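PDB 6GGR: bacteriophage virulence determinant from Salmonella enterica subsp. enterica serovar Typhimurium str. 14028S, which is probably a zinc metalloprotease effector of the PipA family, thought to cleave NF-kappaB transcription factors inside host cells. Local coordinates for residues P16-N21 and T191-K196; K131-N136 and V169-H174. All coordinates share one frame; numbering follows the deposited sequence.

Contact 1 (P16-N21 and T191-K196); sequences PEHQDN and TNIILK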
# COMPACT_ATOMS: atom_id res chain seq x y z
N PRO B 16 4.61 -1.36 -26.31
CA PRO B 16 5.16 -2.69 -26.58
C PRO B 16 5.19 -3.58 -25.35
O PRO B 16 5.00 -4.80 -25.47
CB PRO B 16 6.58 -2.39 -27.09
CG PRO B 16 6.57 -0.96 -27.50
CD PRO B 16 5.56 -0.28 -26.64
N GLU B 17 5.42 -3.00 -24.17
CA GLU B 17 5.43 -3.77 -22.93
C GLU B 17 4.07 -4.36 -22.59
O GLU B 17 3.98 -5.19 -21.68
CB GLU B 17 5.92 -2.89 -21.77
CG GLU B 17 7.39 -2.45 -21.88
CD GLU B 17 7.59 -1.25 -22.80
OE1 GLU B 17 6.61 -0.81 -23.43
OE2 GLU B 17 8.73 -0.75 -22.89
N HIS B 18 3.01 -3.95 -23.29
CA HIS B 18 1.66 -4.45 -23.06
C HIS B 18 1.18 -5.41 -24.13
O HIS B 18 0.66 -6.49 -23.81
CB HIS B 18 0.67 -3.28 -22.99
CG HIS B 18 0.95 -2.31 -21.89
ND1 HIS B 18 0.30 -1.10 -21.80
CD2 HIS B 18 1.78 -2.38 -20.83
CE1 HIS B 18 0.74 -0.45 -20.73
NE2 HIS B 18 1.64 -1.21 -20.13
N GLN B 19 1.34 -5.05 -25.41
CA GLN B 19 0.59 -5.67 -26.49
C GLN B 19 0.68 -7.19 -26.49
O GLN B 19 -0.22 -7.85 -27.02
CB GLN B 19 1.06 -5.13 -27.84
CG GLN B 19 1.15 -3.61 -27.90
CD GLN B 19 0.48 -3.02 -29.13
OE1 GLN B 19 -0.75 -3.03 -29.24
NE2 GLN B 19 1.27 -2.51 -30.06
N ASP B 20 1.74 -7.77 -25.93
CA ASP B 20 1.82 -9.22 -25.74
C ASP B 20 1.21 -9.53 -24.38
O ASP B 20 1.78 -9.19 -23.33
CB ASP B 20 3.25 -9.72 -25.87
CG ASP B 20 4.11 -9.38 -24.67
OD1 ASP B 20 4.19 -8.19 -24.31
OD2 ASP B 20 4.72 -10.31 -24.10
N ASN B 21 0.04 -10.16 -24.39
CA ASN B 21 -0.81 -10.27 -23.21
C ASN B 21 -1.12 -8.87 -22.68
O ASN B 21 -0.65 -8.50 -21.60
CB ASN B 21 -0.17 -11.10 -22.11
CG ASN B 21 -1.06 -11.23 -20.88
OD1 ASN B 21 -2.27 -11.00 -20.96
ND2 ASN B 21 -0.47 -11.58 -19.74
N THR B 191 -1.69 3.85 -16.63
CA THR B 191 -0.68 4.76 -16.10
C THR B 191 0.58 4.74 -16.97
O THR B 191 1.13 5.80 -17.29
CB THR B 191 -0.35 4.40 -14.65
OG1 THR B 191 -1.55 4.48 -13.86
CG2 THR B 191 0.69 5.34 -14.06
N ASN B 192 1.03 3.55 -17.38
CA ASN B 192 2.19 3.47 -18.26
C ASN B 192 1.98 4.28 -19.53
O ASN B 192 2.87 5.02 -19.97
CB ASN B 192 2.49 2.01 -18.62
CG ASN B 192 3.12 1.24 -17.47
OD1 ASN B 192 3.58 1.81 -16.48
ND2 ASN B 192 3.16 -0.08 -17.61
N ILE B 193 0.81 4.14 -20.16
CA ILE B 193 0.54 4.78 -21.44
C ILE B 193 0.45 6.29 -21.27
O ILE B 193 1.01 7.06 -22.07
CB ILE B 193 -0.74 4.22 -22.06
CG1 ILE B 193 -0.59 2.72 -22.34
CG2 ILE B 193 -1.09 4.97 -23.35
CD1 ILE B 193 -1.89 2.01 -22.65
N ILE B 194 -0.28 6.74 -20.25
CA ILE B 194 -0.44 8.17 -20.01
C ILE B 194 0.91 8.83 -19.80
O ILE B 194 1.22 9.87 -20.40
CB ILE B 194 -1.38 8.40 -18.81
CG1 ILE B 194 -2.79 7.90 -19.15
CG2 ILE B 194 -1.41 9.87 -18.41
CD1 ILE B 194 -3.70 7.79 -17.95
N LEU B 195 1.75 8.23 -18.95
CA LEU B 195 3.05 8.82 -18.64
C LEU B 195 3.92 8.92 -19.89
O LEU B 195 4.60 9.93 -20.10
CB LEU B 195 3.75 8.01 -17.56
CG LEU B 195 3.59 8.53 -16.13
CD1 LEU B 195 2.14 8.57 -15.72
CD2 LEU B 195 4.39 7.68 -15.16
N LYS B 196 3.94 7.87 -20.71
CA LYS B 196 4.70 7.96 -21.96
C LYS B 196 4.12 9.03 -22.88
O LYS B 196 4.87 9.74 -23.56
CB LYS B 196 4.72 6.61 -22.67
CG LYS B 196 5.64 5.57 -22.02
CD LYS B 196 7.09 6.04 -22.00
CE LYS B 196 8.02 4.93 -21.51
NZ LYS B 196 9.41 5.42 -21.28
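Within 191-196, Asn192 meets His18 through its amide. Its ND2 donates to His18 NE2 over 3.2 Å, and at 170° the bond is almost straight. The donor lies only 4° out of the imidazole plane, so the ring is met at its edge, with the amide nearly coplanar with it. The same ND2 also donates to the carbonyl O of Arg205, while OD1 accepts from Arg162 NH1. An asparagine suits this buried place because donor and acceptor are both used. His18 in turn bonds through ND1 to Asp14 OD1, which with NE2 accepting is consistent with a neutral ring protonated at ND1.

Ile193 follows with apolar contact along the same ring. Its CG1, anti to the carbonyl carbon (chi1 -62°), sits 3.8 Å from His18 CE1, and CD1 lies at the ring edge, 3.9 Å from His18 ND1. This CG1-CD1 arm of the branched side chain lies along the ring's ND1-CE1 edge.

A chain of hydrogen bonds, Asp14 to His18 to Asn192, thus joins the short N-terminal helix 16-19 to helix 186-197, which lies against the zinc-motif helix, an arrangement consistent with a zincin-like metalloprotease fold.

Contact 2 (K131-N136 and V169-H174); sequences KVIALN and VHALTH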
# COMPACT_ATOMS: atom_id res chain seq x y z
N LYS B 131 -16.26 8.85 -1.12
CA LYS B 131 -15.22 8.67 -2.12
C LYS B 131 -14.00 9.50 -1.72
O LYS B 131 -14.12 10.70 -1.47
CB LYS B 131 -15.72 9.11 -3.50
CG LYS B 131 -16.79 8.20 -4.12
CD LYS B 131 -17.69 8.93 -5.13
CE LYS B 131 -17.31 8.66 -6.58
NZ LYS B 131 -18.28 9.27 -7.53
N VAL B 132 -12.83 8.86 -1.67
CA VAL B 132 -11.60 9.51 -1.23
C VAL B 132 -10.47 9.21 -2.20
O VAL B 132 -10.37 8.09 -2.73
CB VAL B 132 -11.20 9.07 0.19
CG1 VAL B 132 -9.85 9.67 0.58
CG2 VAL B 132 -12.28 9.46 1.19
N ILE B 133 -9.62 10.20 -2.42
CA ILE B 133 -8.36 10.04 -3.15
C ILE B 133 -7.26 10.49 -2.20
O ILE B 133 -7.18 11.68 -1.85
CB ILE B 133 -8.34 10.86 -4.45
CG1 ILE B 133 -9.26 10.22 -5.49
CG2 ILE B 133 -6.92 10.97 -5.01
CD1 ILE B 133 -9.62 11.15 -6.63
N ALA B 134 -6.41 9.56 -1.77
CA ALA B 134 -5.35 9.84 -0.82
C ALA B 134 -4.04 10.06 -1.56
O ALA B 134 -3.59 9.19 -2.31
CB ALA B 134 -5.21 8.70 0.19
N LEU B 135 -3.44 11.23 -1.36
CA LEU B 135 -2.18 11.59 -2.00
C LEU B 135 -1.27 12.25 -0.98
O LEU B 135 -1.73 12.86 -0.02
CB LEU B 135 -2.40 12.53 -3.19
CG LEU B 135 -3.39 12.06 -4.26
CD1 LEU B 135 -3.73 13.20 -5.20
CD2 LEU B 135 -2.84 10.88 -5.03
N ASN B 136 0.04 12.11 -1.20
CA ASN B 136 1.03 12.75 -0.35
C ASN B 136 2.26 13.09 -1.19
O ASN B 136 2.44 12.59 -2.30
CB ASN B 136 1.43 11.86 0.83
CG ASN B 136 2.19 10.62 0.39
OD1 ASN B 136 3.37 10.69 0.04
ND2 ASN B 136 1.51 9.48 0.40
N VAL B 169 -6.19 7.45 -11.90
CA VAL B 169 -6.74 6.49 -12.84
C VAL B 169 -7.74 5.58 -12.14
O VAL B 169 -8.78 5.22 -12.70
CB VAL B 169 -5.61 5.69 -13.52
CG1 VAL B 169 -6.16 4.42 -14.18
CG2 VAL B 169 -4.91 6.55 -14.55
N HIS B 170 -7.43 5.18 -10.89
CA HIS B 170 -8.39 4.42 -10.11
C HIS B 170 -9.72 5.15 -10.02
O HIS B 170 -10.79 4.57 -10.21
CB HIS B 170 -7.84 4.16 -8.70
CG HIS B 170 -6.97 2.95 -8.59
ND1 HIS B 170 -7.44 1.67 -8.81
CD2 HIS B 170 -5.67 2.81 -8.25
CE1 HIS B 170 -6.46 0.80 -8.63
NE2 HIS B 170 -5.37 1.47 -8.28
N ALA B 171 -9.67 6.46 -9.74
CA ALA B 171 -10.87 7.24 -9.48
C ALA B 171 -11.66 7.54 -10.74
O ALA B 171 -12.88 7.75 -10.67
CB ALA B 171 -10.50 8.54 -8.78
N LEU B 172 -11.01 7.57 -11.91
CA LEU B 172 -11.71 7.86 -13.15
C LEU B 172 -12.26 6.61 -13.83
O LEU B 172 -13.18 6.73 -14.65
CB LEU B 172 -10.78 8.59 -14.13
CG LEU B 172 -10.17 9.90 -13.61
CD1 LEU B 172 -9.10 10.39 -14.57
CD2 LEU B 172 -11.25 10.95 -13.41
N THR B 173 -11.74 5.43 -13.51
CA THR B 173 -12.19 4.18 -14.11
C THR B 173 -12.90 3.25 -13.14
O THR B 173 -13.56 2.31 -13.59
CB THR B 173 -11.01 3.42 -14.73
OG1 THR B 173 -10.09 3.03 -13.70
CG2 THR B 173 -10.28 4.29 -15.74
N HIS B 174 -12.77 3.48 -11.83
CA HIS B 174 -13.34 2.61 -10.80
C HIS B 174 -12.84 1.18 -10.92
O HIS B 174 -13.51 0.25 -10.46
CB HIS B 174 -14.88 2.63 -10.84
CG HIS B 174 -15.47 3.98 -10.63
ND1 HIS B 174 -15.28 4.70 -9.47
CD2 HIS B 174 -16.24 4.76 -11.43
CE1 HIS B 174 -15.91 5.86 -9.56
NE2 HIS B 174 -16.50 5.92 -10.74
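Ile133 and Ala171 make the tightest contact: Ile133 CD1 lies 3.5 Å from Ala171 CB, rather close for two carbons, and CG1 follows at 3.9 Å. The isoleucine reaches the helix because its chain is extended, with CD1 nearly anti to CA (chi2 163°). A residue as small as alanine lets the strand come this near, the CA atoms of Ile133 and Ala171 being 7.4 Å apart.

A second, looser touch involves partly exposed residues. Lys131 CE comes to the edge of the His174 ring, 4.3 Å from its CE1, so the aliphatic part of the lysine makes the contact. Its NZ stays 5.0 Å from His174 NE2. Both ends look to Glu99: His174 NE2 is hydrogen-bonded to OE1, whereas Lys131 NZ makes a long, weak ion pair with OE2 and a weak hydrogen bond to Gln105 O. The shared acid would probably offset positive charge here. One face of the His174 ring also has Ala171 O above it, near the rim.

His174 is placed by the end of its helix, where it turns to positive phi while its N still bonds to His170 O. Just before it, Thr173 OG1 donates to Val169 O at 2.7 Å. That oxygen also takes Thr173 N, from the opposite face of its plane, so side chain and backbone both secure the last turn. His170 is a zinc ligand; with no metal on this chain, its NE2 is bonded to Asp177 OD2, another ligand.

Beyond these, Trp107 of the parallel strand 107-111 touches Lys131, Ile133 and Ala171. Leu172 packs on helix 86-100 and Val169 on helix 186-197, leaving helix 160-173 flanked by two helices and the sheet.

In the fold
Contacts 1 and 2 have centres 20 Å apart, yet their helices meet directly: Ile194 CD1 of contact 1 packs 3.8 Å from Val169 CG2 of contact 2, and Thr191 OG1 lies 4.0 Å from the same methyl. Helix 160-173 carries the zinc ligands His166 and His170 in the HxxxH spacing seen in zincins, with Asp177 as the third ligand, although no zinc is bound to this chain in the model. Contact 2 contains His170 and places the sheet against this helix; contact 1 lies on helix 186-197, the next helix in the chain. The side chains of Asn192 and Ile133 are about 8 Å and 10 Å from that of His166, so both contacts lie within about 10 Å of a zinc ligand.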